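Local coordinates for cytochrome C (Marichromatium purpuratum 984, PDB 5LO9), which probably oxidises thiosulfate to tetrathionate, and can run the reverse reaction, passing electrons along four heme c groups in one fused chain, at residues Ala106-Gly111 and Arg180-Tyr185; Asp117-Val122 and Pro451-Val456; Gly128-Gly133 and Leu413-Glu418. All blocks are in the same frame, centred on the assembly; numbering follows the deposited sequence.

Interaction 1: residues Ala106-Gly111 and Arg180-Tyr185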
# COMPACT_ATOMS: atom_id res chain seq x y z
N ALA A 106 -25.07 12.05 13.13
CA ALA A 106 -24.67 11.36 11.92
C ALA A 106 -25.18 12.09 10.70
O ALA A 106 -24.41 12.41 9.79
CB ALA A 106 -25.13 9.92 11.94
N LEU A 107 -26.49 12.36 10.66
CA LEU A 107 -27.07 13.05 9.51
C LEU A 107 -26.53 14.48 9.39
O LEU A 107 -26.24 14.95 8.28
CB LEU A 107 -28.60 13.05 9.61
CG LEU A 107 -29.28 11.71 9.28
CD1 LEU A 107 -30.76 11.77 9.63
CD2 LEU A 107 -29.10 11.30 7.83
N ALA A 108 -26.36 15.17 10.51
CA ALA A 108 -25.96 16.58 10.43
C ALA A 108 -24.61 16.71 9.76
O ALA A 108 -24.40 17.65 8.99
CB ALA A 108 -25.93 17.23 11.81
N GLU A 109 -23.69 15.80 10.06
CA GLU A 109 -22.28 15.98 9.73
C GLU A 109 -21.76 15.09 8.61
O GLU A 109 -20.83 15.50 7.90
CB GLU A 109 -21.42 15.73 10.98
CG GLU A 109 -21.79 16.61 12.23
CD GLU A 109 -21.30 18.07 12.14
OE1 GLU A 109 -20.62 18.43 11.11
OE2 GLU A 109 -21.59 18.84 13.11
N THR A 110 -22.40 13.93 8.38
CA THR A 110 -22.05 12.99 7.32
C THR A 110 -23.21 12.54 6.43
O THR A 110 -22.97 11.80 5.47
CB THR A 110 -21.42 11.72 7.94
OG1 THR A 110 -22.43 10.94 8.64
CG2 THR A 110 -20.37 12.11 8.88
N GLY A 111 -24.46 12.89 6.76
CA GLY A 111 -25.60 12.59 5.88
C GLY A 111 -25.85 11.10 5.76
O GLY A 111 -25.47 10.31 6.61
N ARG A 180 -36.69 15.11 14.86
CA ARG A 180 -36.51 15.56 16.23
C ARG A 180 -35.03 15.58 16.60
O ARG A 180 -34.52 16.59 17.12
CB ARG A 180 -37.31 14.68 17.20
CG ARG A 180 -38.83 14.89 17.10
CD ARG A 180 -39.59 14.08 18.13
NE ARG A 180 -39.81 12.73 17.63
CZ ARG A 180 -40.84 12.35 16.87
NH1 ARG A 180 -41.80 13.23 16.50
NH2 ARG A 180 -40.92 11.09 16.45
N ALA A 181 -34.30 14.52 16.23
CA ALA A 181 -32.90 14.46 16.61
C ALA A 181 -32.10 15.58 15.97
O ALA A 181 -31.30 16.24 16.63
CB ALA A 181 -32.32 13.10 16.24
N LEU A 182 -32.33 15.81 14.67
CA LEU A 182 -31.68 16.89 13.95
C LEU A 182 -32.04 18.24 14.54
O LEU A 182 -31.22 19.15 14.57
CB LEU A 182 -32.05 16.85 12.47
CG LEU A 182 -31.33 15.69 11.76
CD1 LEU A 182 -32.00 15.26 10.51
CD2 LEU A 182 -29.95 16.11 11.43
N ALA A 183 -33.28 18.40 14.96
CA ALA A 183 -33.64 19.67 15.55
C ALA A 183 -32.96 19.84 16.89
O ALA A 183 -32.45 20.93 17.21
CB ALA A 183 -35.15 19.77 15.70
N ALA A 184 -32.91 18.78 17.69
CA ALA A 184 -32.24 18.89 18.98
C ALA A 184 -30.74 19.10 18.80
O ALA A 184 -30.13 19.94 19.47
CB ALA A 184 -32.51 17.65 19.83
N TYR A 185 -30.14 18.38 17.85
CA TYR A 185 -28.72 18.53 17.59
C TYR A 185 -28.39 19.97 17.25
O TYR A 185 -27.57 20.60 17.92
CB TYR A 185 -28.30 17.60 16.44
CG TYR A 185 -26.82 17.71 16.12
CD1 TYR A 185 -25.88 16.93 16.79
CD2 TYR A 185 -26.36 18.64 15.20
CE1 TYR A 185 -24.52 17.05 16.52
CE2 TYR A 185 -25.02 18.77 14.93
CZ TYR A 185 -24.09 17.98 15.60
OH TYR A 185 -22.74 18.11 15.31
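The phenol of Tyr-185 donates a hydrogen bond to the carboxylate of Glu-109, OH to OE2 at 2.6 Å. The acceptor is the anti lone pair of OE2, on the side away from the other oxygen. OE2 sits at the edge of the tyrosine ring, near its plane, while the carboxylate itself is turned 77° against the ring. Glu-109 gets there because its chain bends at chi2 (-76°), which swings the carboxylate over to the tyrosine. Helix 102-110 and helix 176-187 are the first and last long helices of a class I cytochrome c fold, and here they pack in the way familiar from that fold, their axes 9.9 Å apart at closest approach and 66° from parallel over these segments. Between them, the CB of Ala-108 lies obliquely against the ring, 3.6 Å from CE2 of Tyr-185. One turn back on the second helix, Leu-182 crosses Leu-107 at about a right angle: its CD1 meets CD1 of Leu-107 at 3.8 Å, and its CD2 rests against both CB of Leu-107 and the backbone N of Ala-108. Leu-182 also touches a heme c, and Arg-189 makes a cation-pi contact with the Tyr-185 ring.

Interaction 2: residues Asp117-Val122 and Pro451-Val456. With HEC (heme c), chain D.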
# COMPACT_ATOMS: atom_id res chain seq x y z
N ASP A 117 -28.96 9.11 -0.87
CA ASP A 117 -28.33 10.13 -1.73
C ASP A 117 -28.41 11.51 -1.06
O ASP A 117 -28.55 12.54 -1.72
CB ASP A 117 -28.98 10.16 -3.13
CG ASP A 117 -28.82 8.84 -3.89
OD1 ASP A 117 -27.68 8.34 -3.99
OD2 ASP A 117 -29.84 8.28 -4.36
N LEU A 118 -28.31 11.53 0.26
CA LEU A 118 -28.61 12.69 1.06
C LEU A 118 -27.33 13.30 1.62
O LEU A 118 -26.66 12.64 2.42
CB LEU A 118 -29.52 12.28 2.21
CG LEU A 118 -29.87 13.35 3.24
CD1 LEU A 118 -30.69 14.48 2.61
CD2 LEU A 118 -30.63 12.68 4.37
N PRO A 119 -26.94 14.51 1.24
CA PRO A 119 -25.73 15.11 1.83
C PRO A 119 -25.93 15.48 3.30
O PRO A 119 -27.05 15.60 3.79
CB PRO A 119 -25.52 16.36 0.99
CG PRO A 119 -26.37 16.16 -0.25
CD PRO A 119 -27.52 15.36 0.20
N ALA A 120 -24.81 15.66 4.00
CA ALA A 120 -24.87 16.19 5.36
C ALA A 120 -25.51 17.58 5.39
O ALA A 120 -25.30 18.41 4.49
CB ALA A 120 -23.48 16.28 5.97
N CYS A 121 -26.22 17.87 6.47
CA CYS A 121 -26.79 19.20 6.58
C CYS A 121 -25.69 20.25 6.46
O CYS A 121 -25.88 21.30 5.83
CB CYS A 121 -27.55 19.35 7.90
SG CYS A 121 -28.67 17.96 8.27
N VAL A 122 -24.51 19.98 7.03
CA VAL A 122 -23.45 20.99 7.04
C VAL A 122 -22.82 21.18 5.68
O VAL A 122 -22.10 22.16 5.48
CB VAL A 122 -22.35 20.65 8.08
CG1 VAL A 122 -22.91 20.59 9.46
CG2 VAL A 122 -21.70 19.32 7.76
N PRO A 451 -25.93 18.67 -9.85
CA PRO A 451 -25.84 19.26 -8.51
C PRO A 451 -25.83 18.32 -7.33
O PRO A 451 -26.46 17.28 -7.40
CB PRO A 451 -27.09 20.12 -8.42
CG PRO A 451 -27.40 20.46 -9.81
CD PRO A 451 -27.08 19.19 -10.58
N LEU A 452 -25.17 18.75 -6.26
CA LEU A 452 -24.96 17.98 -5.03
C LEU A 452 -26.15 17.10 -4.67
O LEU A 452 -26.02 15.87 -4.57
CB LEU A 452 -24.69 18.94 -3.89
CG LEU A 452 -24.37 18.34 -2.56
CD1 LEU A 452 -23.00 17.68 -2.60
CD2 LEU A 452 -24.46 19.48 -1.55
N LEU A 453 -27.32 17.72 -4.54
CA LEU A 453 -28.57 17.03 -4.24
C LEU A 453 -29.33 16.80 -5.54
O LEU A 453 -29.48 17.72 -6.35
CB LEU A 453 -29.42 17.85 -3.27
CG LEU A 453 -30.69 17.24 -2.71
CD1 LEU A 453 -30.45 15.85 -2.15
CD2 LEU A 453 -31.29 18.20 -1.64
N ASP A 454 -29.80 15.58 -5.72
CA ASP A 454 -30.29 15.17 -7.02
C ASP A 454 -31.75 15.59 -7.26
O ASP A 454 -32.55 14.77 -7.72
CB ASP A 454 -30.14 13.66 -7.26
CG ASP A 454 -30.82 12.81 -6.21
OD1 ASP A 454 -31.21 13.29 -5.13
OD2 ASP A 454 -31.00 11.63 -6.52
N THR A 455 -32.11 16.83 -6.96
CA THR A 455 -33.37 17.35 -7.48
C THR A 455 -33.29 17.57 -8.98
O THR A 455 -34.32 17.55 -9.68
CB THR A 455 -33.72 18.67 -6.84
OG1 THR A 455 -32.72 19.61 -7.20
CG2 THR A 455 -33.81 18.54 -5.35
N VAL A 456 -32.07 17.72 -9.48
CA VAL A 456 -31.78 17.93 -10.89
C VAL A 456 -30.70 16.94 -11.29
O VAL A 456 -29.69 16.80 -10.59
CB VAL A 456 -31.29 19.37 -11.14
CG1 VAL A 456 -31.04 19.60 -12.61
CG2 VAL A 456 -32.29 20.39 -10.55
FE HEC D . -31.46 22.99 4.81
CHA HEC D . -33.16 26.02 5.10
CHB HEC D . -32.69 22.02 7.95
CHC HEC D . -29.66 20.01 4.61
CHD HEC D . -30.48 23.83 1.58
NA HEC D . -32.69 23.87 6.25
C1A HEC D . -33.26 25.07 6.18
C2A HEC D . -34.09 25.41 7.35
C3A HEC D . -33.97 24.21 8.19
C4A HEC D . -33.07 23.32 7.41
CMA HEC D . -34.62 24.00 9.53
CAA HEC D . -34.88 26.65 7.65
CBA HEC D . -34.01 27.63 8.43
CGA HEC D . -34.79 28.86 8.82
O1A HEC D . -34.17 29.84 9.28
O2A HEC D . -36.04 28.85 8.67
NB HEC D . -31.22 21.32 6.05
C1B HEC D . -31.78 21.12 7.25
C2B HEC D . -31.39 19.83 7.86
C3B HEC D . -30.50 19.23 6.85
C4B HEC D . -30.48 20.25 5.79
CMB HEC D . -31.83 19.28 9.19
CAB HEC D . -29.76 17.93 6.87
CBB HEC D . -30.71 16.79 7.09
NC HEC D . -30.28 22.08 3.37
C1C HEC D . -29.63 20.93 3.48
C2C HEC D . -28.85 20.57 2.27
C3C HEC D . -29.10 21.69 1.35
C4C HEC D . -30.00 22.56 2.15
CMC HEC D . -28.04 19.33 2.09
CAC HEC D . -28.55 21.98 -0.03
CBC HEC D . -28.45 20.86 -1.02
ND HEC D . -31.76 24.62 3.57
C1D HEC D . -31.32 24.76 2.33
C2D HEC D . -31.72 26.04 1.71
C3D HEC D . -32.50 26.71 2.73
C4D HEC D . -32.46 25.73 3.85
CMD HEC D . -31.41 26.53 0.36
CAD HEC D . -33.16 28.06 2.63
CBD HEC D . -34.63 27.93 2.21
CGD HEC D . -35.23 29.28 1.84
O1D HEC D . -36.39 29.49 2.25
O2D HEC D . -34.57 30.11 1.16
O HOH W 1 -27.92 13.77 -4.14
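Two heme pockets share a wall where the approach to the CXXCH motif of one domain, residues 117-122, meets the loop after Met-450, in the C-terminal cytochrome domain, where that methionine is the axial ligand of another heme. Pro-119 is the hub. Its CG lies 3.8 Å from CG of Leu-452, the two side chains sliding past each other in opposite directions, while its CD meets CD1 of Leu-453 at 3.8 Å, the two side chains crossing at about a right angle. With chi1 at -173° the chain of Leu-453 extends away from its own N, and the two methyls part: CD1 covers Pro-119 and the carbonyl oxygen of Asp-117, CD2 goes to the heme, where it is 3.9 Å from CBC. Near the outer end, a water donates to Asp-117 O at 2.8 Å and to Leu-452 O at 2.9 Å, and weakly accepts from Asp-454 N, tying the two backbones together. The carboxylates of Asp-117 and Asp-454 approach to 4.2 Å between their OD2 atoms, their planes 70° apart. Arginines probably offset that repulsion: Arg-297 and Arg-237 form salt bridges with Asp-117, and Arg-173 with Asp-454. At the inner end, Cys-121 SG is bonded to CAB of the heme at 1.8 Å, the first of the two thioether links, Cys-124 making the other. Two such links, with His-125 directly after the second cysteine as axial ligand, are the hallmark of c-type cytochromes.

Interaction 3: residues Gly128-Gly133 and Leu413-Glu418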
# COMPACT_ATOMS: atom_id res chain seq x y z
N GLY A 128 -20.67 23.35 11.34
CA GLY A 128 -21.49 23.34 12.53
C GLY A 128 -22.82 24.04 12.43
O GLY A 128 -23.43 24.31 13.47
N GLY A 129 -23.28 24.28 11.19
CA GLY A 129 -24.54 24.96 10.92
C GLY A 129 -24.60 26.42 11.26
O GLY A 129 -25.66 26.93 11.62
N VAL A 130 -23.49 27.14 11.16
CA VAL A 130 -23.50 28.58 11.37
C VAL A 130 -23.97 29.34 10.14
O VAL A 130 -24.05 30.57 10.18
CB VAL A 130 -22.09 29.01 11.80
CG1 VAL A 130 -21.76 28.34 13.08
CG2 VAL A 130 -21.05 28.66 10.73
N GLY A 131 -24.30 28.65 9.07
CA GLY A 131 -24.76 29.31 7.87
C GLY A 131 -23.66 29.39 6.83
O GLY A 131 -22.48 29.32 7.14
N ALA A 132 -24.08 29.56 5.55
CA ALA A 132 -23.21 29.65 4.39
C ALA A 132 -23.71 30.76 3.48
O ALA A 132 -24.23 30.55 2.39
CB ALA A 132 -23.14 28.33 3.64
N GLY A 133 -23.55 31.99 3.92
CA GLY A 133 -24.02 33.10 3.12
C GLY A 133 -25.52 33.30 3.17
O GLY A 133 -26.23 32.75 4.02
N LEU A 413 -17.33 29.34 -2.18
CA LEU A 413 -17.64 29.95 -0.89
C LEU A 413 -16.83 29.29 0.21
O LEU A 413 -16.79 28.06 0.32
CB LEU A 413 -19.13 29.82 -0.53
CG LEU A 413 -19.54 30.48 0.80
CD1 LEU A 413 -19.20 31.95 0.75
CD2 LEU A 413 -21.03 30.32 1.06
N LEU A 414 -16.26 30.13 1.06
CA LEU A 414 -15.53 29.69 2.23
C LEU A 414 -16.21 30.27 3.47
O LEU A 414 -16.70 31.40 3.45
CB LEU A 414 -14.09 30.16 2.10
CG LEU A 414 -13.09 29.14 1.58
CD1 LEU A 414 -13.53 28.54 0.28
CD2 LEU A 414 -11.75 29.81 1.34
N VAL A 415 -16.25 29.50 4.56
CA VAL A 415 -16.85 29.93 5.82
C VAL A 415 -15.88 29.60 6.95
O VAL A 415 -15.56 28.42 7.18
CB VAL A 415 -18.20 29.24 6.07
CG1 VAL A 415 -18.77 29.58 7.45
CG2 VAL A 415 -19.16 29.60 4.97
N ASP A 416 -15.41 30.64 7.66
CA ASP A 416 -14.40 30.46 8.72
C ASP A 416 -13.20 29.66 8.21
O ASP A 416 -12.65 28.82 8.90
CB ASP A 416 -14.99 29.80 9.98
CG ASP A 416 -16.10 30.66 10.65
OD1 ASP A 416 -16.95 30.11 11.42
OD2 ASP A 416 -16.13 31.90 10.41
N GLY A 417 -12.80 29.93 6.96
CA GLY A 417 -11.69 29.23 6.34
C GLY A 417 -11.99 27.88 5.74
O GLY A 417 -11.18 27.38 4.94
N GLU A 418 -13.11 27.24 6.10
CA GLU A 418 -13.51 25.96 5.54
C GLU A 418 -14.14 26.11 4.16
O GLU A 418 -14.86 27.08 3.90
CB GLU A 418 -14.53 25.26 6.45
CG GLU A 418 -14.02 24.95 7.87
CD GLU A 418 -12.72 24.11 7.93
OE1 GLU A 418 -12.53 23.13 7.15
OE2 GLU A 418 -11.88 24.50 8.78
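Val-415 and Val-130 lie alongside each other and point in opposite directions, with CG1 of Val-415 4.1 Å from CG2 of Val-130. The same CG1, placed anti to the backbone N of Val-415 (chi1 174°), also reaches the carbonyl oxygen of Gly-131 at 3.7 Å. Its other methyl, CG2, turns to the backbone of Ala-132, 4.1 Å from CA, so both methyls sit by the Gly-131 carbonyl oxygen, CG2 reaching on to Ala-132. Two residues back along the strand, Leu-413 faces the same way and lays a single methyl on Ala-132: its CD2 is 3.5 Å from the carbonyl O of Ala-132 and 3.9 Å from its CB. The strand end is held in shape by a type I' turn from Val-415 to Glu-418, closed by paired backbone bonds between those two residues, which makes 413-421 a tight beta hairpin leaning on the loop that follows the Cys-121 to His-125 heme-binding motif. An alanine in place of Val-415 lacks both methyls and would probably leave a gap against Val-130, Gly-131 and Ala-132. Since methyl groups meet methyls and backbone carbonyls here, without hydrogen bonds or charges between the two segments, the join probably depends on shape and van der Waals fit and gives little directional preference of its own.

Interactions 1 and 2 are continuous: their centres are 15 Å apart, and Ala-108 O probably accepts a hydrogen bond from Val-122 N at 3.0 Å, while CB of Ala-120 packs against Ala-108 O, Glu-109 C and Thr-110 N. Both border the same heme: Leu-182 lies about 4 Å from it, and Cys-121 is bonded to it. Interaction 3 lies about 17 Å from each of the others, centre to centre, and joins interaction 2 through CG1 of Val-122, 4.0 Å from Gly-128 N. Interactions 2 and 3 thus tie the second cytochrome domain, at the start of its CXXCH motif and just after it, to the C-terminal one; interaction 1 closes the second on itself. None lines the thiosulfate pocket.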